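Local coordinates for 1-deoxy-D-xylulose 5-phosphate reductoisomerase (Zymomonas mobilis, PDB 1R0K), which catalyses the NADPH-dependent rearrangement and reduction of 1-deoxy-D-xylulose 5-phosphate to 2-C-methyl-D-erythritol 4-phosphate, a step of isoprenoid biosynthesis that requires a divalent metal ion, at residues P4-H18 against R30-D44. Numbering follows the deposited sequence.
With ACT (acetate ion), chain F.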
ATOM      1  N   PRO B   4      23.799 -21.031   0.612  1.00 37.60           N
ATOM      2  CA  PRO B   4      23.206 -20.381  -0.563  1.00 34.70           C
ATOM      3  C   PRO B   4      21.842 -20.957  -0.934  1.00 31.45           C
ATOM      4  O   PRO B   4      21.626 -22.164  -0.845  1.00 30.67           O
ATOM      5  CB  PRO B   4      24.238 -20.635  -1.661  1.00 35.65           C
ATOM      6  CG  PRO B   4      25.522 -20.765  -0.903  1.00 36.86           C
ATOM      7  CD  PRO B   4      25.112 -21.604   0.276  1.00 37.20           C
ATOM      8  N   ARG B   5      20.928 -20.088  -1.349  1.00 27.72           N
ATOM      9  CA  ARG B   5      19.600 -20.524  -1.753  1.00 22.18           C
ATOM     10  C   ARG B   5      19.691 -20.882  -3.234  1.00 18.84           C
ATOM     11  O   ARG B   5      20.214 -20.101  -4.032  1.00 17.34           O
ATOM     12  CB  ARG B   5      18.593 -19.396  -1.545  1.00 22.16           C
ATOM     13  CG  ARG B   5      17.154 -19.807  -1.790  1.00 21.67           C
ATOM     14  CD  ARG B   5      16.220 -18.608  -1.715  1.00 21.24           C
ATOM     15  NE  ARG B   5      14.821 -19.017  -1.748  1.00 18.30           N
ATOM     16  CZ  ARG B   5      13.800 -18.180  -1.877  1.00 16.92           C
ATOM     17  NH1 ARG B   5      14.019 -16.877  -1.991  1.00 15.03           N
ATOM     18  NH2 ARG B   5      12.560 -18.647  -1.886  1.00 15.66           N
ATOM     19  N   THR B   6      19.190 -22.056  -3.601  1.00 15.39           N
ATOM     20  CA  THR B   6      19.243 -22.505  -4.988  1.00 15.59           C
ATOM     21  C   THR B   6      18.142 -21.894  -5.857  1.00 16.41           C
ATOM     22  O   THR B   6      16.978 -21.829  -5.452  1.00 14.96           O
ATOM     23  CB  THR B   6      19.158 -24.044  -5.075  1.00 16.32           C
ATOM     24  OG1 THR B   6      17.968 -24.503  -4.415  1.00 15.83           O
ATOM     25  CG2 THR B   6      20.372 -24.674  -4.406  1.00 18.21           C
ATOM     26  N   VAL B   7      18.519 -21.455  -7.053  1.00 13.73           N
ATOM     27  CA  VAL B   7      17.572 -20.837  -7.967  1.00 13.47           C
ATOM     28  C   VAL B   7      17.657 -21.356  -9.398  1.00 13.75           C
ATOM     29  O   VAL B   7      18.735 -21.693  -9.901  1.00 13.19           O
ATOM     30  CB  VAL B   7      17.763 -19.307  -8.014  1.00 13.65           C
ATOM     31  CG1 VAL B   7      17.586 -18.716  -6.632  1.00 12.47           C
ATOM     32  CG2 VAL B   7      19.143 -18.967  -8.563  1.00 16.51           C
ATOM     33  N   THR B   8      16.500 -21.421 -10.046  1.00 11.19           N
ATOM     34  CA  THR B   8      16.410 -21.851 -11.429  1.00 11.61           C
ATOM     35  C   THR B   8      15.584 -20.822 -12.179  1.00 12.44           C
ATOM     36  O   THR B   8      14.552 -20.360 -11.686  1.00 12.69           O
ATOM     37  CB  THR B   8      15.747 -23.237 -11.557  1.00 12.73           C
ATOM     38  OG1 THR B   8      16.706 -24.251 -11.240  1.00 12.41           O
ATOM     39  CG2 THR B   8      15.224 -23.460 -12.968  1.00 12.66           C
ATOM     40  N   VAL B   9      16.054 -20.450 -13.361  1.00 12.21           N
ATOM     41  CA  VAL B   9      15.345 -19.479 -14.172  1.00 13.45           C
ATOM     42  C   VAL B   9      14.921 -20.118 -15.486  1.00 13.87           C
ATOM     43  O   VAL B   9      15.755 -20.444 -16.334  1.00 11.73           O
ATOM     44  CB  VAL B   9      16.220 -18.251 -14.469  1.00 13.90           C
ATOM     45  CG1 VAL B   9      15.404 -17.200 -15.224  1.00 14.85           C
ATOM     46  CG2 VAL B   9      16.768 -17.680 -13.173  1.00 14.89           C
ATOM     47  N   LEU B  10      13.618 -20.319 -15.630  1.00 12.70           N
ATOM     48  CA  LEU B  10      13.057 -20.896 -16.845  1.00 14.47           C
ATOM     49  C   LEU B  10      12.749 -19.706 -17.752  1.00 15.32           C
ATOM     50  O   LEU B  10      11.863 -18.911 -17.452  1.00 15.01           O
ATOM     51  CB  LEU B  10      11.780 -21.670 -16.510  1.00 13.84           C
ATOM     52  CG  LEU B  10      11.933 -22.718 -15.400  1.00 15.15           C
ATOM     53  CD1 LEU B  10      10.582 -23.345 -15.115  1.00 14.70           C
ATOM     54  CD2 LEU B  10      12.953 -23.791 -15.824  1.00 13.63           C
ATOM     55  N   GLY B  11      13.490 -19.584 -18.852  1.00 15.63           N
ATOM     56  CA  GLY B  11      13.300 -18.467 -19.763  1.00 15.66           C
ATOM     57  C   GLY B  11      14.180 -17.336 -19.257  1.00 16.85           C
ATOM     58  O   GLY B  11      13.705 -16.250 -18.938  1.00 17.03           O
ATOM     59  N   ALA B  12      15.481 -17.601 -19.190  1.00 15.54           N
ATOM     60  CA  ALA B  12      16.441 -16.638 -18.670  1.00 15.03           C
ATOM     61  C   ALA B  12      16.982 -15.612 -19.653  1.00 15.73           C
ATOM     62  O   ALA B  12      17.738 -14.730 -19.257  1.00 15.72           O
ATOM     63  CB  ALA B  12      17.602 -17.386 -18.036  1.00 14.36           C
ATOM     64  N   THR B  13      16.596 -15.710 -20.922  1.00 16.14           N
ATOM     65  CA  THR B  13      17.107 -14.781 -21.928  1.00 19.20           C
ATOM     66  C   THR B  13      16.128 -13.706 -22.378  1.00 19.26           C
ATOM     67  O   THR B  13      16.499 -12.797 -23.121  1.00 20.10           O
ATOM     68  CB  THR B  13      17.606 -15.545 -23.157  1.00 19.73           C
ATOM     69  OG1 THR B  13      16.550 -16.366 -23.663  1.00 18.52           O
ATOM     70  CG2 THR B  13      18.801 -16.428 -22.781  1.00 21.97           C
ATOM     71  N   GLY B  14      14.878 -13.809 -21.939  1.00 19.02           N
ATOM     72  CA  GLY B  14      13.894 -12.803 -22.298  1.00 17.77           C
ATOM     73  C   GLY B  14      14.107 -11.610 -21.383  1.00 16.76           C
ATOM     74  O   GLY B  14      15.084 -11.589 -20.636  1.00 15.90           O
ATOM     75  N   SER B  15      13.216 -10.623 -21.420  1.00 15.69           N
ATOM     76  CA  SER B  15      13.373  -9.446 -20.564  1.00 16.76           C
ATOM     77  C   SER B  15      13.257  -9.793 -19.080  1.00 15.94           C
ATOM     78  O   SER B  15      14.041  -9.309 -18.265  1.00 16.51           O
ATOM     79  CB  SER B  15      12.342  -8.369 -20.930  1.00 17.04           C
ATOM     80  OG  SER B  15      11.024  -8.870 -20.831  1.00 24.06           O
ATOM     81  N   ILE B  16      12.280 -10.624 -18.725  1.00 15.97           N
ATOM     82  CA  ILE B  16      12.111 -11.018 -17.325  1.00 14.77           C
ATOM     83  C   ILE B  16      13.353 -11.778 -16.855  1.00 13.28           C
ATOM     84  O   ILE B  16      13.870 -11.527 -15.767  1.00 13.77           O
ATOM     85  CB  ILE B  16      10.867 -11.924 -17.135  1.00 16.88           C
ATOM     86  CG1 ILE B  16       9.586 -11.137 -17.441  1.00 17.71           C
ATOM     87  CG2 ILE B  16      10.837 -12.482 -15.707  1.00 16.13           C
ATOM     88  CD1 ILE B  16       9.276 -10.024 -16.450  1.00 19.27           C
ATOM     89  N   GLY B  17      13.824 -12.704 -17.686  1.00 12.48           N
ATOM     90  CA  GLY B  17      14.999 -13.488 -17.345  1.00 13.64           C
ATOM     91  C   GLY B  17      16.230 -12.630 -17.131  1.00 13.78           C
ATOM     92  O   GLY B  17      17.001 -12.856 -16.199  1.00 15.45           O
ATOM     93  N   HIS B  18      16.423 -11.649 -18.006  1.00 14.12           N
ATOM     94  CA  HIS B  18      17.559 -10.748 -17.890  1.00 15.64           C
ATOM     95  C   HIS B  18      17.484  -9.959 -16.590  1.00 13.42           C
ATOM     96  O   HIS B  18      18.483  -9.808 -15.887  1.00 11.37           O
ATOM     97  CB  HIS B  18      17.594  -9.784 -19.075  1.00 20.25           C
ATOM     98  CG  HIS B  18      18.206 -10.368 -20.308  1.00 26.62           C
ATOM     99  ND1 HIS B  18      18.097  -9.773 -21.546  1.00 31.39           N
ATOM    100  CD2 HIS B  18      18.954 -11.483 -20.492  1.00 30.66           C
ATOM    101  CE1 HIS B  18      18.752 -10.495 -22.439  1.00 33.19           C
ATOM    102  NE2 HIS B  18      19.281 -11.538 -21.825  1.00 31.71           N
ATOM    103  N   ARG B  30      24.473 -15.182  -2.139  1.00 22.00           N
ATOM    104  CA  ARG B  30      23.183 -15.545  -1.550  1.00 21.85           C
ATOM    105  C   ARG B  30      22.435 -16.585  -2.385  1.00 20.88           C
ATOM    106  O   ARG B  30      21.609 -17.336  -1.863  1.00 18.61           O
ATOM    107  CB  ARG B  30      22.303 -14.295  -1.409  1.00 24.78           C
ATOM    108  CG  ARG B  30      22.733 -13.326  -0.310  1.00 30.49           C
ATOM    109  CD  ARG B  30      22.075 -11.954  -0.479  1.00 32.06           C
ATOM    110  NE  ARG B  30      20.632 -12.046  -0.696  1.00 35.29           N
ATOM    111  CZ  ARG B  30      19.852 -11.020  -1.036  1.00 37.00           C
ATOM    112  NH1 ARG B  30      20.370  -9.807  -1.201  1.00 34.45           N
ATOM    113  NH2 ARG B  30      18.549 -11.208  -1.224  1.00 34.48           N
ATOM    114  N   TYR B  31      22.734 -16.628  -3.679  1.00 20.22           N
ATOM    115  CA  TYR B  31      22.064 -17.552  -4.583  1.00 19.40           C
ATOM    116  C   TYR B  31      22.977 -18.457  -5.388  1.00 19.49           C
ATOM    117  O   TYR B  31      24.012 -18.028  -5.893  1.00 20.78           O
ATOM    118  CB  TYR B  31      21.181 -16.769  -5.555  1.00 18.97           C
ATOM    119  CG  TYR B  31      20.192 -15.869  -4.862  1.00 21.04           C
ATOM    120  CD1 TYR B  31      20.335 -14.483  -4.905  1.00 20.10           C
ATOM    121  CD2 TYR B  31      19.131 -16.403  -4.135  1.00 18.52           C
ATOM    122  CE1 TYR B  31      19.448 -13.649  -4.234  1.00 20.70           C
ATOM    123  CE2 TYR B  31      18.235 -15.576  -3.462  1.00 21.10           C
ATOM    124  CZ  TYR B  31      18.400 -14.201  -3.515  1.00 20.29           C
ATOM    125  OH  TYR B  31      17.520 -13.383  -2.840  1.00 20.63           O
ATOM    126  N   GLN B  32      22.558 -19.712  -5.518  1.00 19.13           N
ATOM    127  CA  GLN B  32      23.283 -20.717  -6.283  1.00 19.76           C
ATOM    128  C   GLN B  32      22.402 -21.137  -7.458  1.00 18.49           C
ATOM    129  O   GLN B  32      21.333 -21.719  -7.273  1.00 16.90           O
ATOM    130  CB  GLN B  32      23.595 -21.929  -5.405  1.00 22.81           C
ATOM    131  CG  GLN B  32      23.928 -23.185  -6.194  1.00 29.84           C
ATOM    132  CD  GLN B  32      24.474 -24.294  -5.319  1.00 33.17           C
ATOM    133  OE1 GLN B  32      23.915 -24.606  -4.263  1.00 34.18           O
ATOM    134  NE2 GLN B  32      25.570 -24.903  -5.757  1.00 36.64           N
ATOM    135  N   VAL B  33      22.855 -20.836  -8.668  1.00 17.15           N
ATOM    136  CA  VAL B  33      22.092 -21.164  -9.859  1.00 17.44           C
ATOM    137  C   VAL B  33      22.143 -22.641 -10.224  1.00 18.32           C
ATOM    138  O   VAL B  33      23.217 -23.203 -10.429  1.00 17.91           O
ATOM    139  CB  VAL B  33      22.583 -20.349 -11.061  1.00 17.88           C
ATOM    140  CG1 VAL B  33      21.785 -20.713 -12.300  1.00 15.85           C
ATOM    141  CG2 VAL B  33      22.448 -18.866 -10.762  1.00 18.21           C
ATOM    142  N   ILE B  34      20.973 -23.262 -10.304  1.00 15.99           N
ATOM    143  CA  ILE B  34      20.882 -24.663 -10.674  1.00 16.88           C
ATOM    144  C   ILE B  34      20.759 -24.747 -12.190  1.00 16.28           C
ATOM    145  O   ILE B  34      21.722 -25.067 -12.883  1.00 16.72           O
ATOM    146  CB  ILE B  34      19.652 -25.342 -10.023  1.00 18.49           C
ATOM    147  CG1 ILE B  34      19.745 -25.244  -8.498  1.00 20.27           C
ATOM    148  CG2 ILE B  34      19.583 -26.810 -10.441  1.00 19.52           C
ATOM    149  CD1 ILE B  34      20.977 -25.899  -7.909  1.00 23.60           C
ATOM    150  N   ALA B  35      19.578 -24.444 -12.714  1.00 14.92           N
ATOM    151  CA  ALA B  35      19.378 -24.501 -14.152  1.00 14.45           C
ATOM    152  C   ALA B  35      18.919 -23.185 -14.752  1.00 14.28           C
ATOM    153  O   ALA B  35      18.243 -22.386 -14.105  1.00 13.58           O
ATOM    154  CB  ALA B  35      18.378 -25.592 -14.496  1.00 13.62           C
ATOM    155  N   LEU B  36      19.319 -22.962 -15.997  1.00 14.63           N
ATOM    156  CA  LEU B  36      18.912 -21.786 -16.748  1.00 13.65           C
ATOM    157  C   LEU B  36      18.431 -22.352 -18.070  1.00 14.39           C
ATOM    158  O   LEU B  36      19.027 -23.294 -18.590  1.00 15.03           O
ATOM    159  CB  LEU B  36      20.090 -20.842 -17.000  1.00 14.20           C
ATOM    160  CG  LEU B  36      20.763 -20.159 -15.809  1.00 14.50           C
ATOM    161  CD1 LEU B  36      21.793 -19.169 -16.345  1.00 14.23           C
ATOM    162  CD2 LEU B  36      19.728 -19.436 -14.942  1.00 11.50           C
ATOM    163  N   THR B  37      17.351 -21.808 -18.613  1.00 14.37           N
ATOM    164  CA  THR B  37      16.860 -22.305 -19.887  1.00 15.16           C
ATOM    165  C   THR B  37      16.561 -21.138 -20.805  1.00 17.25           C
ATOM    166  O   THR B  37      16.339 -20.019 -20.350  1.00 16.07           O
ATOM    167  CB  THR B  37      15.564 -23.120 -19.732  1.00 15.91           C
ATOM    168  OG1 THR B  37      14.449 -22.230 -19.590  1.00 13.94           O
ATOM    169  CG2 THR B  37      15.651 -24.031 -18.518  1.00 13.27           C
ATOM    170  N   ALA B  38      16.571 -21.409 -22.104  1.00 18.40           N
ATOM    171  CA  ALA B  38      16.270 -20.396 -23.101  1.00 19.74           C
ATOM    172  C   ALA B  38      15.514 -21.097 -24.220  1.00 21.60           C
ATOM    173  O   ALA B  38      15.345 -22.315 -24.189  1.00 19.99           O
ATOM    174  CB  ALA B  38      17.556 -19.769 -23.630  1.00 18.72           C
ATOM    175  N   ASN B  39      15.048 -20.330 -25.197  1.00 24.45           N
ATOM    176  CA  ASN B  39      14.309 -20.902 -26.314  1.00 27.19           C
ATOM    177  C   ASN B  39      15.221 -21.097 -27.522  1.00 28.37           C
ATOM    178  O   ASN B  39      15.437 -22.223 -27.966  1.00 28.44           O
ATOM    179  CB  ASN B  39      13.135 -19.993 -26.683  1.00 27.80           C
ATOM    180  CG  ASN B  39      12.247 -20.597 -27.753  1.00 30.71           C
ATOM    181  OD1 ASN B  39      11.771 -21.723 -27.615  1.00 30.64           O
ATOM    182  ND2 ASN B  39      12.013 -19.846 -28.824  1.00 31.78           N
ATOM    183  N   ARG B  40      15.765 -19.999 -28.043  1.00 28.10           N
ATOM    184  CA  ARG B  40      16.648 -20.072 -29.201  1.00 27.82           C
ATOM    185  C   ARG B  40      17.955 -19.290 -29.059  1.00 28.03           C
ATOM    186  O   ARG B  40      18.850 -19.445 -29.885  1.00 28.36           O
ATOM    187  CB  ARG B  40      15.909 -19.595 -30.460  1.00 28.21           C
ATOM    188  CG  ARG B  40      14.805 -20.536 -30.940  1.00 28.66           C
ATOM    189  CD  ARG B  40      14.113 -19.980 -32.178  1.00 30.86           C
ATOM    190  NE  ARG B  40      15.040 -19.766 -33.293  1.00 29.96           N
ATOM    191  CZ  ARG B  40      15.590 -20.740 -34.011  1.00 28.18           C
ATOM    192  NH1 ARG B  40      15.315 -22.009 -33.743  1.00 27.95           N
ATOM    193  NH2 ARG B  40      16.418 -20.445 -35.005  1.00 26.66           N
ATOM    194  N   ASN B  41      18.076 -18.465 -28.022  1.00 27.51           N
ATOM    195  CA  ASN B  41      19.291 -17.672 -27.837  1.00 28.22           C
ATOM    196  C   ASN B  41      20.385 -18.417 -27.082  1.00 27.89           C
ATOM    197  O   ASN B  41      20.611 -18.186 -25.893  1.00 25.45           O
ATOM    198  CB  ASN B  41      18.978 -16.366 -27.103  1.00 31.06           C
ATOM    199  CG  ASN B  41      20.128 -15.370 -27.172  1.00 33.61           C
ATOM    200  OD1 ASN B  41      21.292 -15.724 -26.966  1.00 34.31           O
ATOM    201  ND2 ASN B  41      19.804 -14.115 -27.458  1.00 37.32           N
ATOM    202  N   VAL B  42      21.075 -19.302 -27.792  1.00 27.89           N
ATOM    203  CA  VAL B  42      22.151 -20.094 -27.215  1.00 27.78           C
ATOM    204  C   VAL B  42      23.259 -19.221 -26.630  1.00 27.23           C
ATOM    205  O   VAL B  42      23.733 -19.463 -25.518  1.00 26.83           O
ATOM    206  CB  VAL B  42      22.766 -21.030 -28.282  1.00 27.27           C
ATOM    207  CG1 VAL B  42      23.905 -21.830 -27.681  1.00 27.73           C
ATOM    208  CG2 VAL B  42      21.697 -21.954 -28.837  1.00 27.73           C
ATOM    209  N   LYS B  43      23.671 -18.206 -27.383  1.00 27.65           N
ATOM    210  CA  LYS B  43      24.737 -17.309 -26.946  1.00 28.23           C
ATOM    211  C   LYS B  43      24.477 -16.729 -25.562  1.00 26.34           C
ATOM    212  O   LYS B  43      25.293 -16.867 -24.649  1.00 25.27           O
ATOM    213  CB  LYS B  43      24.908 -16.167 -27.955  1.00 29.44           C
ATOM    214  CG  LYS B  43      25.938 -15.120 -27.542  1.00 33.35           C
ATOM    215  CD  LYS B  43      27.314 -15.736 -27.322  1.00 34.77           C
ATOM    216  CE  LYS B  43      28.330 -14.688 -26.886  1.00 36.43           C
ATOM    217  NZ  LYS B  43      28.489 -13.598 -27.889  1.00 36.64           N
ATOM    218  N   ASP B  44      23.335 -16.070 -25.423  1.00 26.10           N
ATOM    219  CA  ASP B  44      22.951 -15.458 -24.163  1.00 26.51           C
ATOM    220  C   ASP B  44      22.838 -16.506 -23.058  1.00 24.98           C
ATOM    221  O   ASP B  44      23.339 -16.303 -21.952  1.00 25.37           O
ATOM    222  CB  ASP B  44      21.626 -14.719 -24.350  1.00 29.85           C
ATOM    223  CG  ASP B  44      21.133 -14.063 -23.080  1.00 35.00           C
ATOM    224  OD1 ASP B  44      21.903 -13.976 -22.097  1.00 37.57           O
ATOM    225  OD2 ASP B  44      19.965 -13.622 -23.073  1.00 39.22           O
TER
HETATM  226  C   ACT F1302      14.869 -16.879 -26.540  1.00 44.93           C
HETATM  227  O   ACT F1302      15.779 -17.612 -25.957  1.00 45.03           O
HETATM  228  OXT ACT F1302      14.426 -17.039 -27.724  1.00 46.11           O
HETATM  229  CH3 ACT F1302      14.230 -15.726 -25.835  1.00 45.02           C
HETATM  230  O   HOH W   1      16.145 -15.142  -1.029  1.00 24.56           O
HETATM  231  O   HOH W   2      20.605 -13.896 -19.570  1.00 39.43           O
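Val-7 sits between Gln-32 and Ile-34 in the parallel pairing of strands 5-10 and 31-38, its N donating to Gln-32 O and its O accepting from Ile-34 N, both at 2.8 Å. Beyond it a beta bulge at Ile-34 and Ala-35 shifts the register by one; there the hydroxyl of Thr-8 reaches across, OG1 accepting from Ala-35 N at 3.2 Å, before Val-9 resumes the backbone bonding with Ala-35 and Thr-37. Where the strands end, Thr-37 grips the turn twice: its O takes a nearly straight bond from Ala-12 N (2.8 Å), and its OG1 accepts from Gly-11 N.

Apolar contacts line the face bearing Val-7 and Val-9, which helix 15-25 covers through Ile-24. Val-7 CG1 meets Tyr-31 CD2 obliquely at 3.7 Å, while Leu-36, with CG beside its backbone N (chi1 -65°), brings CD2 against Val-9 CB.

A further polar group lies past the strand ends. His-18 NE2 donates to the syn side of Asp-44 OD2 at 2.5 Å, tilted 28° out of the carboxylate plane, and the same carboxylate passes alongside Thr-13 CG2; a water joins its OD1 to Ala-12 O. An alanine in place of Asp-44 would probably leave the imidazole free to turn and the water with one protein partner fewer. An acetate oxygen is held by Thr-13 OG1 (2.7 Å) and by the backbone N atoms of Asn-39, Arg-40 and Asn-41.

This is the first beta-alpha-beta unit of a Rossmann fold, whose turn after strand 5-10, with the start of helix 15-25, probably binds the dinucleotide. The backbone N-H groups that hold the acetate are consistent with the predicted NADPH site and could receive the cofactor's 2'-phosphate.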